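Local coordinates for protein RNA methyltransferase, TrmH family (Porphyromonas gingivalis, PDB 2I6D) that probably binds RNA and methylates it with S-adenosylmethionine as methyl donor, as a knotted SPOUT-class enzyme of the TrmH family, at residues A[4-7]-A[8-11]; A[111-114]-A[115-118]; A[162-165]-A[166-169]. All coordinates share one frame; numbering follows the deposited sequence.

Contact 1. Residues A[4-7]-A[8-11]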
loop_
_atom_site.group_PDB
_atom_site.type_symbol
_atom_site.label_atom_id
_atom_site.label_comp_id
_atom_site.label_asym_id
_atom_site.label_seq_id
_atom_site.Cartn_x
_atom_site.Cartn_y
_atom_site.Cartn_z
HETATM N N MSE A 4 -8.410 -32.192 3.064
HETATM C CA MSE A 4 -9.439 -31.586 2.208
HETATM C C MSE A 4 -9.939 -30.310 2.876
HETATM O O MSE A 4 -10.217 -30.311 4.066
HETATM C CB MSE A 4 -10.624 -32.550 1.961
HETATM C CG MSE A 4 -10.301 -33.866 1.216
HETATM SE SE MSE A 4 -11.866 -35.051 0.907
HETATM C CE MSE A 4 -10.975 -36.791 0.665
ATOM N N LEU A 5 -10.034 -29.221 2.120
ATOM C CA LEU A 5 -10.772 -28.034 2.557
ATOM C C LEU A 5 -12.272 -28.295 2.532
ATOM O O LEU A 5 -12.774 -28.868 1.578
ATOM C CB LEU A 5 -10.491 -26.851 1.627
ATOM C CG LEU A 5 -9.091 -26.260 1.663
ATOM C CD1 LEU A 5 -8.940 -25.249 0.537
ATOM C CD2 LEU A 5 -8.848 -25.604 3.014
ATOM N N SER A 6 -12.987 -27.840 3.550
ATOM C CA SER A 6 -14.443 -27.987 3.562
ATOM C C SER A 6 -15.052 -26.999 2.579
ATOM O O SER A 6 -14.387 -26.062 2.142
ATOM C CB SER A 6 -14.997 -27.739 4.965
ATOM O OG SER A 6 -14.953 -26.358 5.276
ATOM N N ALA A 7 -16.318 -27.206 2.241
ATOM C CA ALA A 7 -17.029 -26.279 1.367
ATOM C C ALA A 7 -17.062 -24.882 1.979
ATOM O O ALA A 7 -16.910 -23.894 1.273
ATOM C CB ALA A 7 -18.432 -26.770 1.092
ATOM N N ASN A 8 -17.258 -24.808 3.297
ATOM C CA ASN A 8 -17.239 -23.525 3.992
ATOM C C ASN A 8 -15.893 -22.810 3.879
ATOM O O ASN A 8 -15.833 -21.605 3.657
ATOM C CB ASN A 8 -17.668 -23.690 5.453
ATOM C CG ASN A 8 -19.129 -24.074 5.586
ATOM O OD1 ASN A 8 -19.907 -23.985 4.623
ATOM N ND2 ASN A 8 -19.513 -24.526 6.777
ATOM N N GLN A 9 -14.807 -23.557 4.006
ATOM C CA GLN A 9 -13.482 -22.958 3.935
ATOM C C GLN A 9 -13.197 -22.383 2.551
ATOM O O GLN A 9 -12.672 -21.282 2.418
ATOM C CB GLN A 9 -12.421 -23.971 4.345
ATOM C CG GLN A 9 -12.432 -24.250 5.844
ATOM C CD GLN A 9 -11.482 -25.353 6.228
ATOM O OE1 GLN A 9 -11.311 -26.328 5.492
ATOM N NE2 GLN A 9 -10.865 -25.217 7.391
ATOM N N ILE A 10 -13.572 -23.134 1.519
ATOM C CA ILE A 10 -13.421 -22.693 0.140
ATOM C C ILE A 10 -14.256 -21.424 -0.118
ATOM O O ILE A 10 -13.767 -20.457 -0.680
ATOM C CB ILE A 10 -13.779 -23.852 -0.839
ATOM C CG1 ILE A 10 -12.685 -24.936 -0.767
ATOM C CG2 ILE A 10 -13.971 -23.329 -2.272
ATOM C CD1 ILE A 10 -13.012 -26.207 -1.525
ATOM N N LYS A 11 -15.501 -21.422 0.335
ATOM C CA LYS A 11 -16.361 -20.248 0.205
ATOM C C LYS A 11 -15.737 -19.024 0.897
ATOM O O LYS A 11 -15.627 -17.938 0.309
ATOM C CB LYS A 11 -17.749 -20.559 0.771
ATOM C CG LYS A 11 -18.745 -19.429 0.704
ATOM C CD LYS A 11 -20.096 -19.938 1.216
ATOM C CE LYS A 11 -21.185 -18.879 1.111
ATOM N NZ LYS A 11 -20.986 -17.821 2.151
HETATM O O HOH W 1 -10.319 -28.661 6.377
#
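Two donors grip the side-chain oxygen of Gln9. The backbone N-H of Ser6 reaches Gln9 OE1 at 3.0 Å, almost straight at 166°. A water gives one hydrogen to the same Gln9 OE1, at 2.7 Å, and a second to the backbone O of Met4. The reverse bond completes the pair: Gln9 N donates to Ser6 OG at 3.1 Å. Together the two bonds make a capping box, with Ser6 as N-cap of helix 7-15. Serine suits the place because its hydroxyl lies only one bond beyond CB; with OG between the backbone N and the carbonyl carbon (chi1 73°) it faces the first turn. Glutamine is long enough for its extended chain to reach back to Ser6 N, and CG of Gln9 passes 3.3 Å from Ser6 OG on the way. Behind the cap the ordinary helical bonds begin, from Ile10 N to Ser6 O and from Lys11 N to Ala7 O.

Just before the cap, Leu5 turns toward the helix. Its CB rests 3.8 Å from Ile10 CG1, and CD2 of Leu5 lies 3.6 Å from Gln9 OE1, the Leu5 side chain running at about a right angle to that of Gln9. Leu5 also packs on Val67 and Leu69 of strand 65-69 and Gln9 on Met47 of strand 45-51, which ties the helix start to the sheet of the putative substrate-binding domain; Ile10 touches Ile78 in a loop. The backbone N-H groups of Ser6 and Gln9 are thus both satisfied by neutral side chains, one bond running in each direction.

Contact 2. Residues A[111-114]-A[115-118]. With ACY (acetic acid), chain B.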
loop_
_atom_site.group_PDB
_atom_site.type_symbol
_atom_site.label_atom_id
_atom_site.label_comp_id
_atom_site.label_asym_id
_atom_site.label_seq_id
_atom_site.Cartn_x
_atom_site.Cartn_y
_atom_site.Cartn_z
ATOM N N VAL A 111 -5.699 8.139 -6.013
ATOM C CA VAL A 111 -4.821 7.349 -6.878
ATOM C C VAL A 111 -5.514 5.989 -7.021
ATOM O O VAL A 111 -5.348 5.079 -6.186
ATOM C CB VAL A 111 -3.404 7.225 -6.304
ATOM C CG1 VAL A 111 -2.530 6.315 -7.202
ATOM C CG2 VAL A 111 -2.758 8.600 -6.216
ATOM N N GLN A 112 -6.335 5.888 -8.062
ATOM C CA GLN A 112 -7.270 4.771 -8.202
ATOM C C GLN A 112 -6.618 3.525 -8.766
ATOM O O GLN A 112 -7.069 2.422 -8.506
ATOM C CB GLN A 112 -8.477 5.159 -9.061
ATOM C CG GLN A 112 -8.962 6.556 -8.766
ATOM C CD GLN A 112 -10.431 6.748 -9.017
ATOM O OE1 GLN A 112 -10.996 6.192 -9.970
ATOM N NE2 GLN A 112 -11.073 7.537 -8.153
ATOM N N ASP A 113 -5.565 3.690 -9.544
ATOM C CA ASP A 113 -5.018 2.552 -10.259
ATOM C C ASP A 113 -4.242 1.619 -9.323
ATOM O O ASP A 113 -3.294 2.041 -8.675
ATOM C CB ASP A 113 -4.124 3.016 -11.404
ATOM C CG ASP A 113 -3.577 1.847 -12.210
ATOM O OD1 ASP A 113 -4.348 1.232 -12.947
ATOM O OD2 ASP A 113 -2.383 1.529 -12.076
ATOM N N PRO A 114 -4.664 0.345 -9.246
ATOM C CA PRO A 114 -3.976 -0.661 -8.430
ATOM C C PRO A 114 -2.501 -0.808 -8.779
ATOM O O PRO A 114 -1.672 -0.936 -7.878
ATOM C CB PRO A 114 -4.754 -1.959 -8.736
ATOM C CG PRO A 114 -6.072 -1.502 -9.190
ATOM C CD PRO A 114 -5.872 -0.203 -9.890
ATOM N N GLY A 115 -2.177 -0.794 -10.075
ATOM C CA GLY A 115 -0.780 -0.845 -10.520
ATOM C C GLY A 115 0.051 0.275 -9.934
ATOM O O GLY A 115 1.133 0.025 -9.379
ATOM N N ASN A 116 -0.439 1.513 -10.067
ATOM C CA ASN A 116 0.247 2.683 -9.535
ATOM C C ASN A 116 0.429 2.579 -8.018
ATOM O O ASN A 116 1.515 2.886 -7.506
ATOM C CB ASN A 116 -0.490 3.986 -9.898
ATOM C CG ASN A 116 -0.373 4.328 -11.377
ATOM O OD1 ASN A 116 0.549 3.877 -12.052
ATOM N ND2 ASN A 116 -1.328 5.099 -11.899
ATOM N N VAL A 117 -0.609 2.116 -7.305
ATOM C CA VAL A 117 -0.519 2.062 -5.842
ATOM C C VAL A 117 0.540 1.044 -5.417
ATOM O O VAL A 117 1.361 1.331 -4.543
ATOM C CB VAL A 117 -1.894 1.804 -5.148
ATOM C CG1 VAL A 117 -1.708 1.519 -3.645
ATOM C CG2 VAL A 117 -2.852 3.018 -5.341
ATOM N N GLY A 118 0.545 -0.122 -6.065
ATOM C CA GLY A 118 1.563 -1.144 -5.811
ATOM C C GLY A 118 2.968 -0.628 -6.053
ATOM O O GLY A 118 3.888 -0.895 -5.265
HETATM C C ACY B . -4.056 7.106 -10.948
HETATM O O ACY B . -3.775 6.079 -10.367
HETATM O OXT ACY B . -3.273 7.773 -11.721
HETATM C CH3 ACY B . -5.449 7.552 -10.659
HETATM O O HOH W 2 -3.768 -1.405 -12.541
#
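The N-terminus of helix 114-127, which follows strand 104-109 of the parallel methyltransferase sheet, is capped by Asp113. Its OD2 accepts from Asn116 N at 2.8 Å, meeting the donor on the anti side of the carboxylate and 22° out of its plane. CG stands anti to the backbone N (chi1 -178°), which swings the carboxylate over the first turn, and the negative charge probably also suits the positive end of the helix dipole. OD1 takes a hydrogen from a water that in turn accepts from Gly115 N. Proline fits the first helical position, where no N-H is needed, and Pro114 O already receives Gly118 N at 3.0 Å.

This strand-loop-helix junction belongs to the SpoU methylase fold, and its loop holds a molecule modelled as acetic acid, probably from the crystallisation liquor. Its atom O takes the backbone N-H of Asp113 at 3.1 Å and a side-chain N-H from Asn116 ND2 at 3.0 Å, the latter nearly straight at 171°. The amide of Asn116 is held from its other end as well, since OD1 accepts from Asn241 ND2. On the buried side Val111 CG1 meets Val117 CG2 at 3.8 Å, and Val117 packs further on Ala139 and Val141.

Contact 3. Residues A[162-165]-A[166-169]; sequences LKNT and VDTL
Asn164 and Asp167 lay their flat ends against each other: the amide and carboxylate planes are only 18° apart and stacked, with Asn164 ND2 3.0 Å from Asp167 CG. Stacked in this way, ND2 does not aim an N-H at either carboxylate oxygen, and the pair touches face to face without a hydrogen bond. The bond that joins these residues runs from Asp167 N to Asn164 OD1 at 3.1 Å, straight at the hydrogen (169°) but approaching from above the carbonyl plane. A chi1 of -173° carries the short Asn164 amide away from its own N and toward Asp167 N. A water bridges the same OD1 to Val166 N, so the cap serves two N-H groups, one directly and one through solvent.

The first helical backbone bonds follow directly on the cap. Asn164 O accepts from Thr168 N at 2.9 Å, and Thr165 O from Leu169 N at 2.8 Å. A second water accepts from Asn164 N and lies close to Thr168 OG1. Further out, Thr165 and Leu169 touch Val216 of helix 214-217, while Leu162 lies against Leu107 and Trp133 of the sheet. Coming right after edge strand 158-161, Asn164 is the N-cap of helix 165-174 in a strand-loop-helix unit of the parallel alpha/beta SpoU methylase fold.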
loop_
_atom_site.group_PDB
_atom_site.type_symbol
_atom_site.label_atom_id
_atom_site.label_comp_id
_atom_site.label_asym_id
_atom_site.label_seq_id
_atom_site.Cartn_x
_atom_site.Cartn_y
_atom_site.Cartn_z
ATOM N N LEU A 162 -7.813 6.804 4.935
ATOM C CA LEU A 162 -8.255 7.946 5.721
ATOM C C LEU A 162 -9.762 8.084 5.701
ATOM O O LEU A 162 -10.391 7.789 4.689
ATOM C CB LEU A 162 -7.626 9.253 5.231
ATOM C CG LEU A 162 -6.103 9.405 5.224
ATOM C CD1 LEU A 162 -5.726 10.800 4.786
ATOM C CD2 LEU A 162 -5.550 9.158 6.610
ATOM N N LYS A 163 -10.327 8.518 6.831
ATOM C CA LYS A 163 -11.747 8.814 6.943
ATOM C C LYS A 163 -12.063 10.154 6.271
ATOM O O LYS A 163 -13.073 10.301 5.550
ATOM C CB LYS A 163 -12.155 8.930 8.417
ATOM C CG LYS A 163 -12.146 7.655 9.230
ATOM C CD LYS A 163 -12.802 7.912 10.591
ATOM C CE LYS A 163 -12.573 6.752 11.548
ATOM N NZ LYS A 163 -11.128 6.362 11.577
ATOM N N ASN A 164 -11.226 11.148 6.552
ATOM C CA ASN A 164 -11.487 12.514 6.093
ATOM C C ASN A 164 -10.136 13.127 5.826
ATOM O O ASN A 164 -9.517 13.699 6.734
ATOM C CB ASN A 164 -12.237 13.330 7.145
ATOM C CG ASN A 164 -12.678 14.737 6.636
ATOM O OD1 ASN A 164 -12.112 15.307 5.699
ATOM N ND2 ASN A 164 -13.682 15.295 7.295
ATOM N N THR A 165 -9.702 13.011 4.580
ATOM C CA THR A 165 -8.376 13.503 4.146
ATOM C C THR A 165 -8.144 14.961 4.529
ATOM O O THR A 165 -7.115 15.311 5.102
ATOM C CB THR A 165 -8.217 13.373 2.608
ATOM O OG1 THR A 165 -8.411 12.003 2.228
ATOM C CG2 THR A 165 -6.845 13.851 2.148
ATOM N N VAL A 166 -9.118 15.803 4.202
ATOM C CA VAL A 166 -9.004 17.224 4.430
ATOM C C VAL A 166 -8.874 17.523 5.909
ATOM O O VAL A 166 -7.969 18.252 6.290
ATOM C CB VAL A 166 -10.183 18.017 3.793
ATOM C CG1 VAL A 166 -10.187 19.466 4.290
ATOM C CG2 VAL A 166 -10.059 17.983 2.266
ATOM N N ASP A 167 -9.735 16.919 6.728
ATOM C CA ASP A 167 -9.721 17.093 8.190
ATOM C C ASP A 167 -8.362 16.680 8.769
ATOM O O ASP A 167 -7.821 17.360 9.644
ATOM C CB ASP A 167 -10.763 16.188 8.841
ATOM C CG ASP A 167 -12.035 16.884 9.165
ATOM O OD1 ASP A 167 -12.618 16.499 10.212
ATOM O OD2 ASP A 167 -12.462 17.796 8.401
ATOM N N THR A 168 -7.848 15.543 8.301
ATOM C CA THR A 168 -6.556 15.038 8.709
ATOM C C THR A 168 -5.426 15.977 8.310
ATOM O O THR A 168 -4.558 16.302 9.134
ATOM C CB THR A 168 -6.299 13.657 8.091
ATOM O OG1 THR A 168 -7.224 12.740 8.673
ATOM C CG2 THR A 168 -4.873 13.168 8.380
ATOM N N LEU A 169 -5.414 16.415 7.048
ATOM C CA LEU A 169 -4.409 17.373 6.623
ATOM C C LEU A 169 -4.485 18.673 7.424
ATOM O O LEU A 169 -3.461 19.198 7.859
ATOM C CB LEU A 169 -4.545 17.687 5.134
ATOM C CG LEU A 169 -3.995 16.663 4.166
ATOM C CD1 LEU A 169 -4.159 17.220 2.736
ATOM C CD2 LEU A 169 -2.527 16.296 4.469
HETATM O O HOH W 3 -11.538 14.998 2.578
HETATM O O HOH W 4 -9.209 11.267 8.320
#

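How the contacts relate
All three contacts are capped helix starts, but in contact 1 alone does a side chain of the first turn return the bond. Helix segment 8-11 of contact 1 lies in the putative substrate-binding region, and the centre of contact 1 is 32 Å from that of contact 2 and 40 Å from that of contact 3. The other two share the SpoU methylase region, following strands 104-109 and 158-161 of one parallel sheet, with centres 20 Å apart. Contact 2, its centre about 9 Å from the centre of the whole folded chain, is the most central of the three. Its loop holds the acetic acid molecule, and a gap of about 9 Å between nearest atoms separates it from contact 3.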